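Local coordinates for tube-forming protein in Mycobacterial Envelpe, TiME (Mycolicibacterium smegmatis, PDB 7CU9), which probably forms a tube-like, envelope-spanning channel for protein secretion across the mycobacterial outer envelope, the part described here being its soluble domain, at residues B[7-13]-B[183-188]; B[35-39]-B[53-59]; B[46-50]-B[127-131]. All blocks are in the same frame, centred on the assembly; numbering follows the deposited sequence.

Interaction 1: B[7-13]-B[183-188]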
loop_
_atom_site.group_PDB
_atom_site.type_symbol
_atom_site.label_atom_id
_atom_site.label_comp_id
_atom_site.label_asym_id
_atom_site.label_seq_id
_atom_site.Cartn_x
_atom_site.Cartn_y
_atom_site.Cartn_z
ATOM N N VAL B 7 19.301 -10.809 19.469
ATOM C CA VAL B 7 18.845 -10.348 18.123
ATOM C C VAL B 7 17.495 -9.630 18.242
ATOM O O VAL B 7 17.179 -8.841 17.339
ATOM C CB VAL B 7 18.779 -11.479 17.077
ATOM C CG1 VAL B 7 20.136 -12.136 16.887
ATOM C CG2 VAL B 7 17.701 -12.503 17.388
ATOM N N VAL B 8 16.700 -9.893 19.284
ATOM C CA VAL B 8 15.348 -9.266 19.396
ATOM C C VAL B 8 15.517 -7.748 19.556
ATOM O O VAL B 8 14.581 -7.021 19.193
ATOM C CB VAL B 8 14.492 -9.862 20.529
ATOM C CG1 VAL B 8 14.162 -11.321 20.286
ATOM C CG2 VAL B 8 15.119 -9.679 21.886
ATOM N N SER B 9 16.672 -7.290 20.051
ATOM C CA SER B 9 16.991 -5.848 20.242
ATOM C C SER B 9 17.077 -5.100 18.903
ATOM O O SER B 9 17.050 -3.853 18.935
ATOM C CB SER B 9 18.261 -5.658 21.037
ATOM O OG SER B 9 18.077 -6.036 22.398
ATOM N N TYR B 10 17.218 -5.795 17.767
ATOM C CA TYR B 10 17.302 -5.130 16.438
ATOM C C TYR B 10 16.582 -5.917 15.332
ATOM O O TYR B 10 16.753 -5.529 14.162
ATOM C CB TYR B 10 18.762 -4.831 16.085
ATOM C CG TYR B 10 19.713 -5.998 16.162
ATOM C CD1 TYR B 10 20.372 -6.313 17.338
ATOM C CD2 TYR B 10 19.983 -6.772 15.046
ATOM C CE1 TYR B 10 21.258 -7.375 17.410
ATOM C CE2 TYR B 10 20.867 -7.837 15.099
ATOM C CZ TYR B 10 21.509 -8.141 16.285
ATOM O OH TYR B 10 22.379 -9.190 16.345
ATOM N N ALA B 11 15.766 -6.926 15.662
ATOM C CA ALA B 11 14.967 -7.684 14.669
ATOM C C ALA B 11 13.613 -7.001 14.416
ATOM O O ALA B 11 12.959 -7.336 13.416
ATOM C CB ALA B 11 14.783 -9.112 15.119
ATOM N N VAL B 12 13.196 -6.086 15.289
ATOM C CA VAL B 12 11.892 -5.370 15.161
ATOM C C VAL B 12 12.144 -4.065 14.408
ATOM O O VAL B 12 12.889 -3.215 14.930
ATOM C CB VAL B 12 11.243 -5.127 16.535
ATOM C CG1 VAL B 12 9.931 -4.366 16.409
ATOM C CG2 VAL B 12 11.043 -6.422 17.300
ATOM N N MET B 13 11.563 -3.925 13.215
ATOM C CA MET B 13 11.770 -2.742 12.343
ATOM C C MET B 13 11.073 -1.540 12.973
ATOM O O MET B 13 9.908 -1.623 13.360
ATOM C CB MET B 13 11.222 -2.984 10.934
ATOM C CG MET B 13 11.924 -4.102 10.181
ATOM S SD MET B 13 13.704 -3.817 9.971
ATOM C CE MET B 13 14.372 -4.838 11.282
ATOM N N ALA B 183 12.973 -8.539 6.038
ATOM C CA ALA B 183 13.822 -7.543 6.729
ATOM C C ALA B 183 14.106 -8.016 8.159
ATOM O O ALA B 183 15.252 -7.884 8.622
ATOM C CB ALA B 183 13.158 -6.189 6.714
ATOM N N MET B 184 13.097 -8.563 8.833
ATOM C CA MET B 184 13.241 -9.086 10.218
ATOM C C MET B 184 14.221 -10.263 10.197
ATOM O O MET B 184 15.157 -10.282 11.024
ATOM C CB MET B 184 11.884 -9.531 10.771
ATOM C CG MET B 184 10.898 -8.383 10.908
ATOM S SD MET B 184 9.195 -8.943 11.077
ATOM C CE MET B 184 9.236 -9.532 12.767
ATOM N N GLN B 185 14.044 -11.193 9.264
ATOM C CA GLN B 185 14.901 -12.404 9.186
ATOM C C GLN B 185 16.349 -11.989 8.897
ATOM O O GLN B 185 17.271 -12.648 9.414
ATOM C CB GLN B 185 14.389 -13.380 8.131
ATOM C CG GLN B 185 15.274 -14.611 8.019
ATOM C CD GLN B 185 14.686 -15.713 7.175
ATOM O OE1 GLN B 185 13.487 -15.760 6.923
ATOM N NE2 GLN B 185 15.539 -16.641 6.766
ATOM N N ASN B 186 16.550 -10.928 8.110
ATOM C CA ASN B 186 17.904 -10.474 7.686
ATOM C C ASN B 186 18.742 -10.032 8.895
ATOM O O ASN B 186 19.971 -9.955 8.737
ATOM C CB ASN B 186 17.828 -9.370 6.627
ATOM C CG ASN B 186 17.390 -9.878 5.270
ATOM O OD1 ASN B 186 17.446 -11.075 4.996
ATOM N ND2 ASN B 186 16.962 -8.972 4.405
ATOM N N THR B 187 18.133 -9.767 10.056
ATOM C CA THR B 187 18.838 -9.302 11.285
ATOM C C THR B 187 19.225 -10.467 12.211
ATOM O O THR B 187 19.882 -10.195 13.229
ATOM C CB THR B 187 17.969 -8.339 12.103
ATOM O OG1 THR B 187 16.937 -9.102 12.729
ATOM C CG2 THR B 187 17.373 -7.221 11.275
ATOM N N LEU B 188 18.811 -11.702 11.922
ATOM C CA LEU B 188 18.831 -12.795 12.934
ATOM C C LEU B 188 20.212 -13.459 13.019
ATOM O O LEU B 188 20.402 -14.272 13.940
ATOM C CB LEU B 188 17.758 -13.828 12.588
ATOM C CG LEU B 188 16.314 -13.329 12.653
ATOM C CD1 LEU B 188 15.364 -14.463 12.320
ATOM C CD2 LEU B 188 15.980 -12.730 14.011
HETATM O O HOH W 1 22.434 -10.793 14.196
#
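Thr187 reaches toward segment 7-13 and meets it with both branches of its side chain. Its OG1 comes up against Ala11, 3.2 Å from Ala11 CB, and is turned back to Met184 O at 2.7 Å. Lying between the backbone N and carbonyl carbon of Thr187 (chi1 73°), OG1 joins Thr187 N as a second donor to that carbonyl, in its plane, which fixes the rotation of the side chain. The other branch, CG2, meets Met13 CE tip to tip at 3.8 Å; in Met13 the bend at chi2 sets SD beside Ala183 CB, and the one at chi3 turns CE to Thr187. The contact ties the N-terminal region of this PknH-like extracellular domain to the end of helix 174-185, and both segments lie against strand 77-89 of the large antiparallel sheet. Deeper in, Leu188 CD2 touches both Val7 CG2 (3.8 Å) and Ala11 CB (4.0 Å). Ala11 O is buried without a polar partner, with Met184 CG 3.4 Å away. On the more exposed side, in one of its two conformers, Tyr10 passes Thr187 with Val7 O over its ring centre, and a water links Tyr10 OH to Thr187 O.

Interaction 2: B[35-39]-B[53-59]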
loop_
_atom_site.group_PDB
_atom_site.type_symbol
_atom_site.label_atom_id
_atom_site.label_comp_id
_atom_site.label_asym_id
_atom_site.label_seq_id
_atom_site.Cartn_x
_atom_site.Cartn_y
_atom_site.Cartn_z
ATOM N N PRO B 35 4.865 -11.084 25.350
ATOM C CA PRO B 35 3.657 -11.463 24.630
ATOM C C PRO B 35 2.422 -10.947 25.380
ATOM O O PRO B 35 2.452 -10.860 26.601
ATOM C CB PRO B 35 3.680 -12.996 24.620
ATOM C CG PRO B 35 5.125 -13.365 24.876
ATOM C CD PRO B 35 5.678 -12.246 25.737
ATOM N N PHE B 36 1.365 -10.618 24.645
ATOM C CA PHE B 36 0.092 -10.153 25.246
ATOM C C PHE B 36 -1.067 -10.528 24.330
ATOM O O PHE B 36 -0.882 -10.647 23.111
ATOM C CB PHE B 36 0.140 -8.652 25.528
ATOM C CG PHE B 36 0.102 -7.765 24.310
ATOM C CD1 PHE B 36 1.264 -7.452 23.623
ATOM C CD2 PHE B 36 -1.094 -7.222 23.861
ATOM C CE1 PHE B 36 1.229 -6.623 22.513
ATOM C CE2 PHE B 36 -1.126 -6.395 22.750
ATOM C CZ PHE B 36 0.036 -6.096 22.076
ATOM N N GLN B 37 -2.232 -10.730 24.935
ATOM C CA GLN B 37 -3.496 -10.943 24.195
ATOM C C GLN B 37 -4.524 -9.947 24.730
ATOM O O GLN B 37 -4.902 -10.073 25.906
ATOM C CB GLN B 37 -3.966 -12.387 24.331
ATOM C CG GLN B 37 -5.300 -12.600 23.634
ATOM C CD GLN B 37 -5.616 -14.037 23.300
ATOM O OE1 GLN B 37 -4.737 -14.875 23.111
ATOM N NE2 GLN B 37 -6.903 -14.323 23.192
ATOM N N ALA B 38 -4.936 -8.999 23.887
ATOM C CA ALA B 38 -5.805 -7.857 24.251
ATOM C C ALA B 38 -7.205 -8.058 23.658
ATOM O O ALA B 38 -7.853 -7.051 23.302
ATOM C CB ALA B 38 -5.173 -6.574 23.780
ATOM N N PHE B 39 -7.663 -9.307 23.582
ATOM C CA PHE B 39 -8.980 -9.670 22.993
ATOM C C PHE B 39 -9.392 -11.082 23.417
ATOM O O PHE B 39 -8.547 -11.880 23.867
ATOM C CB PHE B 39 -8.903 -9.615 21.465
ATOM C CG PHE B 39 -8.035 -10.701 20.880
ATOM C CD1 PHE B 39 -8.570 -11.937 20.555
ATOM C CD2 PHE B 39 -6.677 -10.497 20.686
ATOM C CE1 PHE B 39 -7.769 -12.950 20.051
ATOM C CE2 PHE B 39 -5.879 -11.508 20.176
ATOM C CZ PHE B 39 -6.423 -12.732 19.863
ATOM N N GLY B 53 1.988 -12.327 18.351
ATOM C CA GLY B 53 2.683 -12.057 19.624
ATOM C C GLY B 53 1.891 -12.530 20.831
ATOM O O GLY B 53 1.975 -11.862 21.877
ATOM N N LEU B 54 1.179 -13.654 20.721
ATOM C CA LEU B 54 0.245 -14.125 21.781
ATOM C C LEU B 54 0.983 -14.920 22.852
ATOM O O LEU B 54 1.871 -15.716 22.561
ATOM C CB LEU B 54 -0.853 -14.983 21.155
ATOM C CG LEU B 54 -1.670 -14.297 20.069
ATOM C CD1 LEU B 54 -2.661 -15.280 19.473
ATOM C CD2 LEU B 54 -2.376 -13.055 20.602
ATOM N N PRO B 55 0.586 -14.766 24.132
ATOM C CA PRO B 55 1.167 -15.558 25.216
ATOM C C PRO B 55 1.091 -17.078 25.016
ATOM O O PRO B 55 2.064 -17.752 25.295
ATOM C CB PRO B 55 0.327 -15.133 26.434
ATOM C CG PRO B 55 -0.118 -13.734 26.101
ATOM C CD PRO B 55 -0.393 -13.780 24.615
ATOM N N GLU B 56 -0.030 -17.614 24.525
ATOM C CA GLU B 56 -0.180 -19.091 24.447
ATOM C C GLU B 56 0.782 -19.633 23.384
ATOM O O GLU B 56 1.175 -20.799 23.477
ATOM C CB GLU B 56 -1.640 -19.497 24.236
ATOM C CG GLU B 56 -2.145 -19.419 22.814
ATOM C CD GLU B 56 -3.486 -20.119 22.676
ATOM O OE1 GLU B 56 -4.460 -19.636 23.292
ATOM O OE2 GLU B 56 -3.542 -21.170 22.016
ATOM N N VAL B 57 1.168 -18.798 22.423
ATOM C CA VAL B 57 2.151 -19.178 21.372
ATOM C C VAL B 57 3.573 -19.070 21.938
ATOM O O VAL B 57 4.297 -20.066 21.865
ATOM C CB VAL B 57 1.961 -18.327 20.105
ATOM C CG1 VAL B 57 3.094 -18.531 19.116
ATOM C CG2 VAL B 57 0.613 -18.626 19.458
ATOM N N PHE B 58 3.957 -17.911 22.476
ATOM C CA PHE B 58 5.382 -17.587 22.766
ATOM C C PHE B 58 5.797 -18.001 24.178
ATOM O O PHE B 58 6.926 -18.487 24.323
ATOM C CB PHE B 58 5.660 -16.103 22.554
ATOM C CG PHE B 58 5.823 -15.744 21.105
ATOM C CD1 PHE B 58 7.043 -15.902 20.470
ATOM C CD2 PHE B 58 4.744 -15.288 20.365
ATOM C CE1 PHE B 58 7.192 -15.574 19.133
ATOM C CE2 PHE B 58 4.893 -14.971 19.024
ATOM C CZ PHE B 58 6.118 -15.102 18.414
ATOM N N ASN B 59 4.954 -17.793 25.186
ATOM C CA ASN B 59 5.359 -18.078 26.588
ATOM C C ASN B 59 5.654 -19.570 26.716
ATOM O O ASN B 59 4.843 -20.407 26.275
ATOM C CB ASN B 59 4.341 -17.571 27.606
ATOM C CG ASN B 59 4.442 -16.075 27.812
ATOM O OD1 ASN B 59 5.530 -15.501 27.734
ATOM N ND2 ASN B 59 3.325 -15.438 28.114
HETATM O O HOH W 2 3.111 -12.607 28.604
HETATM O O HOH W 3 -2.696 -16.211 24.429
#
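Phe36 N donates to Gly53 O (3.1 Å) in the one direct hydrogen bond between the two backbones, and the CA atoms of the two segments are nearest at Pro35 and Pro55, 4.8 Å apart. The pair joins the loop between strands 28-32 and 39-41 to the start of helix 55-58, with Leu54 at its N-cap position and Pro55 in its first turn. Pro35 covers this turn with its ring: CB lies near Pro55 N, while CG touches Phe58 CB at 3.6 Å. Pro55 CD packs against Phe36 C and against Gln37 CB (3.8 Å). Leu54 CB points away from the loop, but CD2 comes back to meet Phe39 CE2 at 3.9 Å, the two side chains crossing at about a right angle. Gln37 is extended, with CG anti to the backbone N (chi1 177°), which brings NE2 over the rim of one face of the Phe39 ring. There NE2 donates to Phe39 O and also to Asn47 OD1, two bonds that hold the amide's orientation. Two waters complete the join: one donates to Pro35 O and accepts from Asn59 ND2, and the other donates to Gln37 OE1 at 2.8 Å while accepting from Glu56 N.

Interaction 3: B[46-50]-B[127-131]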
loop_
_atom_site.group_PDB
_atom_site.type_symbol
_atom_site.label_atom_id
_atom_site.label_comp_id
_atom_site.label_asym_id
_atom_site.label_seq_id
_atom_site.Cartn_x
_atom_site.Cartn_y
_atom_site.Cartn_z
ATOM N N CYS B 46 -9.955 -19.794 16.045
ATOM C CA CYS B 46 -9.404 -18.600 15.353
ATOM C C CYS B 46 -8.527 -17.764 16.290
ATOM O O CYS B 46 -7.963 -16.769 15.815
ATOM C CB CYS B 46 -10.516 -17.764 14.739
ATOM S SG CYS B 46 -11.194 -18.546 13.250
ATOM N N ASN B 47 -8.364 -18.169 17.552
ATOM C CA ASN B 47 -7.594 -17.373 18.542
ATOM C C ASN B 47 -6.204 -17.037 17.980
ATOM O O ASN B 47 -5.826 -15.850 17.994
ATOM C CB ASN B 47 -7.473 -18.081 19.889
ATOM C CG ASN B 47 -6.991 -17.132 20.964
ATOM O OD1 ASN B 47 -7.782 -16.398 21.552
ATOM N ND2 ASN B 47 -5.687 -17.112 21.199
ATOM N N ASN B 48 -5.463 -18.032 17.496
ATOM C CA ASN B 48 -4.030 -17.844 17.153
ATOM C C ASN B 48 -3.873 -17.333 15.717
ATOM O O ASN B 48 -2.730 -17.199 15.273
ATOM C CB ASN B 48 -3.219 -19.099 17.455
ATOM C CG ASN B 48 -3.192 -19.412 18.934
ATOM O OD1 ASN B 48 -3.688 -18.635 19.752
ATOM N ND2 ASN B 48 -2.619 -20.551 19.280
ATOM N N TRP B 49 -4.976 -16.998 15.038
ATOM C CA TRP B 49 -4.966 -16.221 13.772
ATOM C C TRP B 49 -5.437 -14.782 14.024
ATOM O O TRP B 49 -5.162 -13.915 13.182
ATOM C CB TRP B 49 -5.839 -16.909 12.715
ATOM C CG TRP B 49 -5.150 -17.966 11.907
ATOM C CD1 TRP B 49 -3.946 -18.571 12.148
ATOM C CD2 TRP B 49 -5.653 -18.551 10.694
ATOM N NE1 TRP B 49 -3.668 -19.488 11.169
ATOM C CE2 TRP B 49 -4.700 -19.496 10.261
ATOM C CE3 TRP B 49 -6.810 -18.351 9.930
ATOM C CZ2 TRP B 49 -4.876 -20.239 9.093
ATOM C CZ3 TRP B 49 -6.979 -19.084 8.777
ATOM C CH2 TRP B 49 -6.024 -20.014 8.367
ATOM N N ALA B 50 -6.147 -14.527 15.125
ATOM C CA ALA B 50 -6.824 -13.232 15.380
ATOM C C ALA B 50 -5.804 -12.114 15.636
ATOM O O ALA B 50 -6.118 -10.942 15.380
ATOM C CB ALA B 50 -7.800 -13.383 16.524
ATOM N N THR B 127 -13.452 -12.101 9.118
ATOM C CA THR B 127 -13.538 -13.311 8.266
ATOM C C THR B 127 -12.119 -13.794 7.968
ATOM O O THR B 127 -11.320 -13.005 7.413
ATOM C CB THR B 127 -14.310 -13.026 6.977
ATOM O OG1 THR B 127 -15.614 -12.605 7.382
ATOM C CG2 THR B 127 -14.385 -14.231 6.069
ATOM N N PHE B 128 -11.832 -15.047 8.305
ATOM C CA PHE B 128 -10.483 -15.647 8.198
ATOM C C PHE B 128 -10.385 -16.517 6.948
ATOM O O PHE B 128 -11.308 -17.306 6.671
ATOM C CB PHE B 128 -10.180 -16.456 9.455
ATOM C CG PHE B 128 -10.029 -15.597 10.679
ATOM C CD1 PHE B 128 -11.130 -15.235 11.436
ATOM C CD2 PHE B 128 -8.785 -15.119 11.056
ATOM C CE1 PHE B 128 -10.988 -14.420 12.548
ATOM C CE2 PHE B 128 -8.646 -14.306 12.168
ATOM C CZ PHE B 128 -9.743 -13.957 12.914
ATOM N N THR B 129 -9.269 -16.393 6.233
ATOM C CA THR B 129 -8.920 -17.254 5.080
ATOM C C THR B 129 -7.438 -17.615 5.169
ATOM O O THR B 129 -6.654 -16.817 5.714
ATOM C CB THR B 129 -9.278 -16.571 3.756
ATOM O OG1 THR B 129 -8.529 -15.363 3.660
ATOM C CG2 THR B 129 -10.753 -16.264 3.638
ATOM N N GLY B 130 -7.069 -18.777 4.645
ATOM C CA GLY B 130 -5.659 -19.192 4.585
ATOM C C GLY B 130 -5.534 -20.642 4.182
ATOM O O GLY B 130 -6.381 -21.451 4.615
ATOM N N GLY B 131 -4.519 -20.948 3.375
ATOM C CA GLY B 131 -4.192 -22.321 2.961
ATOM C C GLY B 131 -3.565 -23.086 4.119
ATOM O O GLY B 131 -3.309 -22.519 5.182
#
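The Phe128 ring is covered on one face by Cys46, whose CB stands 4.2 Å from the ring centroid and 19° off the normal, a CH-pi contact. Cys46 SG approaches the same ring more obliquely, 3.8 Å from Phe128 CD1, in a sulfur-aromatic contact. At the edge of Phe128, near its plane, lie Trp49 O, 3.6 Å from Phe128 CE2, and Ala50 CA. The short helix 47-50 therefore meets the ring with backbone as well as side chains, and Ala50 CB adds an apolar touch to Phe128 CZ. The edge of the indole in turn receives Phe128 CB, in plane and 3.9 Å from Trp49 CE3. The side chains of Trp49 and Phe128 pass one another, pointing opposite ways; with Trp49 CG anti to its carbonyl carbon (chi1 -86°), the indole runs obliquely past the strand's end until Trp49 CH2 meets Gly130 CA at 3.9 Å. Trp49 also stacks on Trp140, and its carbonyl O accepts from Trp140 NE1. The disulfide between Cys46 and Cys109 ties the segment covalently to a loop that itself touches Phe128. In the antiparallel sheet, strand 123-129 runs between strands 113-118 and 137-144; helix 47-50 lies over it, with Cys46 and Ala50 also touching strand 113-118 and Asn48 touching Val57 of helix 55-58.

Overall arrangement
The three contacts illustrate how one antiparallel sheet can carry layers on both its faces. Interactions 1 and 3 lie on opposite sides of the chain's centre, about 25 Å apart between centres. Interactions 2 and 3 are neighbours, about 15 Å apart between centres, and touch directly: besides the bond from the Gln37 amide to Asn47, Asn48 ND2 is hydrogen-bonded to Glu56 OE2 at 3.0 Å. Their segments alternate along the chain, and both contacts fall within the long loop closed by 7-13 with 183-188. Interaction 1 stays about 8 Å from interaction 2 at the nearest atoms; a bound magnesium ion is about 13 Å from its Leu188 side chain.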